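Local coordinates for putative aliphatic sulfonates-binding protein (Escherichia coli, PDB 2X26) that probably serves as the periplasmic solute-binding protein that captures aliphatic sulfonates and delivers them to an ABC-type importer, at residues K83-V88 with L175-D180; W159-S164 with A239-H244. All coordinates share one frame; numbering follows the deposited sequence. Where two conformers were deposited one is given.

Contact 1. Residues K83-V88 with L175-D180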
loop_
_atom_site.group_PDB
_atom_site.type_symbol
_atom_site.label_atom_id
_atom_site.label_comp_id
_atom_site.label_asym_id
_atom_site.label_seq_id
_atom_site.Cartn_x
_atom_site.Cartn_y
_atom_site.Cartn_z
ATOM N N LYS A 83 -4.590 5.967 5.653
ATOM C CA LYS A 83 -4.629 7.369 5.213
ATOM C C LYS A 83 -6.070 7.725 4.942
ATOM O O LYS A 83 -6.458 7.867 3.783
ATOM C CB LYS A 83 -3.817 7.545 3.906
ATOM C CG LYS A 83 -2.320 7.196 4.011
ATOM C CD LYS A 83 -1.515 7.727 2.763
ATOM C CE LYS A 83 -2.220 7.582 1.378
ATOM N NZ LYS A 83 -1.759 8.531 0.228
ATOM N N PRO A 84 -6.868 7.936 6.005
ATOM C CA PRO A 84 -8.321 8.157 5.734
ATOM C C PRO A 84 -8.641 9.423 4.951
ATOM O O PRO A 84 -9.613 9.424 4.197
ATOM C CB PRO A 84 -8.931 8.231 7.120
ATOM C CG PRO A 84 -7.806 8.598 8.067
ATOM C CD PRO A 84 -6.570 7.914 7.445
ATOM N N LYS A 85 -7.784 10.434 5.057
ATOM C CA LYS A 85 -7.972 11.709 4.358
ATOM C C LYS A 85 -7.556 11.682 2.890
ATOM O O LYS A 85 -7.792 12.641 2.176
ATOM C CB LYS A 85 -7.192 12.817 5.062
ATOM C CG LYS A 85 -7.771 13.084 6.468
ATOM C CD LYS A 85 -6.863 14.002 7.294
ATOM C CE LYS A 85 -7.725 14.847 8.287
ATOM N NZ LYS A 85 -6.979 15.457 9.449
ATOM N N ALA A 86 -6.969 10.560 2.470
ATOM C CA ALA A 86 -6.453 10.372 1.129
ATOM C C ALA A 86 -7.376 9.483 0.265
ATOM O O ALA A 86 -7.130 9.272 -0.913
ATOM C CB ALA A 86 -5.073 9.718 1.274
ATOM N N GLU A 87 -8.430 8.925 0.852
ATOM C CA GLU A 87 -9.312 7.987 0.130
ATOM C C GLU A 87 -10.736 8.577 0.227
ATOM O O GLU A 87 -11.253 8.695 1.297
ATOM C CB GLU A 87 -9.189 6.614 0.822
ATOM C CG GLU A 87 -9.912 5.450 0.145
ATOM C CD GLU A 87 -8.990 4.729 -0.863
ATOM O OE1 GLU A 87 -7.825 4.475 -0.490
ATOM O OE2 GLU A 87 -9.442 4.436 -1.986
ATOM N N VAL A 88 -11.348 8.963 -0.897
ATOM C CA VAL A 88 -12.571 9.801 -0.880
ATOM C C VAL A 88 -13.688 9.417 -1.854
ATOM O O VAL A 88 -13.453 8.715 -2.842
ATOM C CB VAL A 88 -12.180 11.270 -1.158
ATOM C CG1 VAL A 88 -11.167 11.762 -0.110
ATOM C CG2 VAL A 88 -11.626 11.422 -2.624
ATOM N N LEU A 175 -17.470 14.257 -0.385
ATOM C CA LEU A 175 -18.711 13.843 0.290
ATOM C C LEU A 175 -18.405 12.993 1.520
ATOM O O LEU A 175 -19.107 13.056 2.541
ATOM C CB LEU A 175 -19.563 13.029 -0.683
ATOM C CG LEU A 175 -20.923 12.543 -0.179
ATOM C CD1 LEU A 175 -21.831 13.701 -0.108
ATOM C CD2 LEU A 175 -21.419 11.481 -1.144
ATOM N N LYS A 176 -17.361 12.184 1.419
ATOM C CA LYS A 176 -17.049 11.210 2.468
ATOM C C LYS A 176 -15.592 10.826 2.322
ATOM O O LYS A 176 -15.155 10.605 1.223
ATOM C CB LYS A 176 -17.961 9.986 2.275
ATOM C CG LYS A 176 -17.761 8.846 3.254
ATOM C CD LYS A 176 -18.086 9.258 4.628
ATOM C CE LYS A 176 -18.059 7.996 5.497
ATOM N NZ LYS A 176 -18.370 8.322 6.885
ATOM N N ASP A 177 -14.842 10.784 3.426
ATOM C CA ASP A 177 -13.492 10.179 3.358
ATOM C C ASP A 177 -13.455 8.960 4.273
ATOM O O ASP A 177 -14.497 8.533 4.802
ATOM C CB ASP A 177 -12.376 11.200 3.633
ATOM C CG ASP A 177 -12.342 11.678 5.081
ATOM O OD1 ASP A 177 -12.949 11.035 5.987
ATOM O OD2 ASP A 177 -11.682 12.707 5.355
ATOM N N GLY A 178 -12.275 8.394 4.476
ATOM C CA GLY A 178 -12.218 7.107 5.183
ATOM C C GLY A 178 -12.201 7.211 6.688
ATOM O O GLY A 178 -11.977 6.185 7.387
ATOM N N THR A 179 -12.435 8.419 7.199
ATOM C CA THR A 179 -12.130 8.756 8.588
ATOM C C THR A 179 -12.821 7.894 9.621
ATOM O O THR A 179 -12.195 7.418 10.588
ATOM C CB THR A 179 -12.448 10.243 8.906
ATOM O OG1 THR A 179 -11.450 11.072 8.306
ATOM C CG2 THR A 179 -12.446 10.513 10.407
ATOM N N ASP A 180 -14.113 7.700 9.463
ATOM C CA ASP A 180 -14.836 6.968 10.477
ATOM C C ASP A 180 -15.080 5.524 9.969
ATOM O O ASP A 180 -15.927 4.795 10.500
ATOM C CB ASP A 180 -16.098 7.755 10.879
ATOM C CG ASP A 180 -15.766 9.130 11.518
ATOM O OD1 ASP A 180 -14.805 9.215 12.324
ATOM O OD2 ASP A 180 -16.469 10.125 11.236
#

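Contact 2. Residues W159-S164 with A239-H244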
loop_
_atom_site.group_PDB
_atom_site.type_symbol
_atom_site.label_atom_id
_atom_site.label_comp_id
_atom_site.label_asym_id
_atom_site.label_seq_id
_atom_site.Cartn_x
_atom_site.Cartn_y
_atom_site.Cartn_z
ATOM N N TRP A 159 -8.709 7.395 -4.984
ATOM C CA TRP A 159 -7.590 7.615 -4.088
ATOM C C TRP A 159 -6.674 8.758 -4.561
ATOM O O TRP A 159 -6.800 9.266 -5.683
ATOM C CB TRP A 159 -6.781 6.323 -3.935
ATOM C CG TRP A 159 -6.321 5.722 -5.236
ATOM C CD1 TRP A 159 -5.140 5.920 -5.856
ATOM C CD2 TRP A 159 -7.064 4.782 -6.059
ATOM N NE1 TRP A 159 -5.075 5.171 -7.031
ATOM C CE2 TRP A 159 -6.243 4.452 -7.161
ATOM C CE3 TRP A 159 -8.321 4.154 -5.930
ATOM C CZ2 TRP A 159 -6.648 3.537 -8.174
ATOM C CZ3 TRP A 159 -8.711 3.226 -6.930
ATOM C CH2 TRP A 159 -7.898 2.958 -8.033
ATOM N N ASP A 160 -5.784 9.182 -3.679
ATOM C CA ASP A 160 -4.749 10.169 -4.034
ATOM C C ASP A 160 -3.667 9.471 -4.871
ATOM O O ASP A 160 -3.276 8.320 -4.575
ATOM C CB ASP A 160 -4.142 10.697 -2.733
ATOM C CG ASP A 160 -4.393 12.162 -2.490
ATOM O OD1 ASP A 160 -4.741 12.888 -3.464
ATOM O OD2 ASP A 160 -4.115 12.594 -1.309
ATOM N N PRO A 161 -3.079 10.178 -5.835
ATOM C CA PRO A 161 -3.159 11.643 -6.063
ATOM C C PRO A 161 -4.257 12.127 -7.027
ATOM O O PRO A 161 -4.361 13.334 -7.273
ATOM C CB PRO A 161 -1.787 11.934 -6.709
ATOM C CG PRO A 161 -1.583 10.697 -7.608
ATOM C CD PRO A 161 -1.917 9.600 -6.558
ATOM N N TYR A 162 -5.081 11.225 -7.549
ATOM C CA TYR A 162 -6.184 11.640 -8.409
ATOM C C TYR A 162 -7.090 12.611 -7.659
ATOM O O TYR A 162 -7.602 13.564 -8.241
ATOM C CB TYR A 162 -7.045 10.439 -8.811
ATOM C CG TYR A 162 -6.318 9.404 -9.662
ATOM C CD1 TYR A 162 -5.960 8.180 -9.126
ATOM C CD2 TYR A 162 -6.032 9.644 -10.997
ATOM C CE1 TYR A 162 -5.302 7.221 -9.881
ATOM C CE2 TYR A 162 -5.356 8.675 -11.775
ATOM C CZ TYR A 162 -5.024 7.457 -11.186
ATOM O OH TYR A 162 -4.407 6.471 -11.932
ATOM N N TYR A 163 -7.315 12.287 -6.391
ATOM C CA TYR A 163 -8.157 13.082 -5.527
ATOM C C TYR A 163 -7.585 14.506 -5.499
ATOM O O TYR A 163 -8.315 15.455 -5.830
ATOM C CB TYR A 163 -8.229 12.449 -4.130
ATOM C CG TYR A 163 -8.562 13.395 -2.998
ATOM C CD1 TYR A 163 -9.471 14.450 -3.191
ATOM C CD2 TYR A 163 -8.011 13.219 -1.727
ATOM C CE1 TYR A 163 -9.785 15.333 -2.158
ATOM C CE2 TYR A 163 -8.340 14.091 -0.682
ATOM C CZ TYR A 163 -9.211 15.142 -0.906
ATOM O OH TYR A 163 -9.511 15.992 0.157
ATOM N N SER A 164 -6.306 14.643 -5.172
ATOM C CA SER A 164 -5.729 15.973 -5.010
ATOM C C SER A 164 -5.744 16.687 -6.346
ATOM O O SER A 164 -5.986 17.903 -6.392
ATOM C CB SER A 164 -4.310 15.954 -4.476
ATOM O OG SER A 164 -4.244 15.533 -3.095
ATOM N N ALA A 239 2.011 18.701 -2.922
ATOM C CA ALA A 239 1.858 19.341 -1.605
ATOM C C ALA A 239 0.562 18.863 -0.911
ATOM O O ALA A 239 0.578 18.487 0.262
ATOM C CB ALA A 239 1.851 20.859 -1.735
ATOM N N SER A 240 -0.558 18.926 -1.649
ATOM C CA SER A 240 -1.874 18.448 -1.191
ATOM C C SER A 240 -1.797 16.964 -0.850
ATOM O O SER A 240 -2.280 16.528 0.208
ATOM C CB SER A 240 -2.894 18.671 -2.303
ATOM O OG SER A 240 -4.220 18.329 -1.906
ATOM N N TYR A 241 -1.186 16.183 -1.739
ATOM C CA TYR A 241 -1.009 14.766 -1.505
ATOM C C TYR A 241 -0.300 14.448 -0.170
ATOM O O TYR A 241 -0.783 13.594 0.622
ATOM C CB TYR A 241 -0.183 14.183 -2.658
ATOM C CG TYR A 241 0.148 12.740 -2.531
ATOM C CD1 TYR A 241 -0.718 11.774 -2.992
ATOM C CD2 TYR A 241 1.338 12.336 -1.936
ATOM C CE1 TYR A 241 -0.403 10.396 -2.850
ATOM C CE2 TYR A 241 1.669 10.998 -1.809
ATOM C CZ TYR A 241 0.812 10.046 -2.265
ATOM O OH TYR A 241 1.191 8.734 -2.159
ATOM N N LEU A 242 0.805 15.137 0.114
ATOM C CA LEU A 242 1.527 14.915 1.387
ATOM C C LEU A 242 0.704 15.381 2.583
ATOM O O LEU A 242 0.714 14.729 3.654
ATOM C CB LEU A 242 2.887 15.648 1.351
ATOM C CG LEU A 242 3.918 15.070 0.371
ATOM C CD1 LEU A 242 5.172 15.951 0.610
ATOM C CD2 LEU A 242 4.262 13.586 0.674
ATOM N N ASP A 243 -0.056 16.470 2.410
ATOM C CA ASP A 243 -0.901 16.982 3.482
ATOM C C ASP A 243 -2.059 16.003 3.881
ATOM O O ASP A 243 -2.649 16.162 4.949
ATOM C CB ASP A 243 -1.474 18.332 3.084
ATOM C CG ASP A 243 -0.456 19.439 3.142
ATOM O OD1 ASP A 243 0.601 19.221 3.799
ATOM O OD2 ASP A 243 -0.729 20.538 2.562
ATOM N N HIS A 244 -2.398 15.039 3.034
ATOM C CA HIS A 244 -3.461 14.084 3.383
ATOM C C HIS A 244 -2.908 12.838 4.072
ATOM O O HIS A 244 -3.670 11.905 4.331
ATOM C CB HIS A 244 -4.262 13.667 2.146
ATOM C CG HIS A 244 -4.872 14.821 1.420
ATOM N ND1 HIS A 244 -4.968 14.867 0.045
ATOM C CD2 HIS A 244 -5.403 15.980 1.881
ATOM C CE1 HIS A 244 -5.543 16.003 -0.311
ATOM N NE2 HIS A 244 -5.819 16.698 0.785
HETATM O O HOH W 1 -2.220 11.253 0.280
#

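Contact 1. Residues K83-V88 with L175-D180
Pro84 meets Gly178, and Val88 meets Asp177, where edge strand 172-177 ends beside the start of strand 87-92, its antiparallel neighbour in one of the two five-stranded mixed sheets of this periplasmic binding-protein fold. One backbone hydrogen bond ties the segments: Gly178 N gives its proton to Pro84 O at 2.9 Å, approaching 30° out of the carbonyl plane. Two CA-H...O contacts run beside it, Asp177 CA to Glu87 O and Val88 CA to Lys176 O, both 3.4 Å. One step along strand 87-92, opposite Ile89, strand 172-177 carries a classic beta bulge at Leu175 and Lys176.

Packing is modest: Pro84 CB lies against the Gly178-Thr179 peptide, 3.5 Å from Thr179 N, a close fit at a residue, Gly178, that brings no side chain of its own. Deeper in, Val88 CG1 touches Asp177 CB at 4.0 Å. Glu87 turns its carboxylate away from 175-180, to Ser115, and Lys176 sends its amine to Gln126.

Asp177 spends its carboxylate on its own segment. Its chi1 of 69° sets CG between backbone N and carbonyl carbon, and OD1 reaches forward to the peptide N two residues on, an Asx turn, while OD2 runs alongside the first carbons of Lys85. Thr179 grips OD1 twice, from the same face of the carboxylate plane: Thr179 OG1 lies 2.8 Å and Thr179 N 2.9 Å from Asp177 OD1.

Contact 2. Residues W159-S164 with A239-H244
Asp160 and His244 form a His-carboxylate hydrogen bond that joins the turn entering helix 162-169 to the C-terminal end of helix 235-243, two helical elements of the periplasmic binding-protein fold. His244 ND1 donates to Asp160 OD2 at 2.8 Å and 164°; the oxygen lies almost in the imidazole plane, and ring and carboxylate are nearly coplanar. The bond places a hydrogen on ND1 and would probably stabilise the carboxylate's negative charge. A water donates hydrogen bonds to Asp160 OD2 and to Tyr241 O, bridging the acid to the helix backbone.

Both faces of the imidazole are covered. Tyr163 CE2 sits over one, 3.4 Å from His244 CE1, in a near-parallel pair slid so far that the rings barely overlap. Ser240 O lies above the centre of the other. Ser164 OG comes to the ring's edge, and beyond it the two serine hydroxyls meet, Ser164 OG to Ser240 OG at 3.0 Å. Against Asp160 CB, Tyr241, with CG anti to the backbone N (chi1 177°), brings its CD1 to 3.6 Å; the same Tyr241 CD1 lies 3.9 Å from CB of Pro161, which follows a cis peptide bond.

The second shell fixes the carboxylate from the far oxygen. The first turn of helix 162-169 supplies both donors: Ser164 N reaches Asp160 OD1 at 2.9 Å, and Ser164 OG meets its syn lone pair at 2.7 Å.

Both contacts converge on strand 87-92 and the loop before it. Contact 1 pairs that strand with edge strand 172-177 inside one sheet, whereas contact 2 joins the start of helix 162-169 and the loop before it to the end of helix 235-243; helix 162-169 is followed in the chain by that edge strand. They touch: Ala86 O and Asp160 N are 3.1 Å apart, a probable hydrogen bond, and Val88 CG2 packs on Tyr163 CG at 3.7 Å. Contact 1 ranges from buried Val88 to exposed Thr179 and crosses mainly by backbone. Contact 2 has more buried members and crosses by side chains. Each aspartate takes two donors from its own segment, but only that of contact 2 also bonds across.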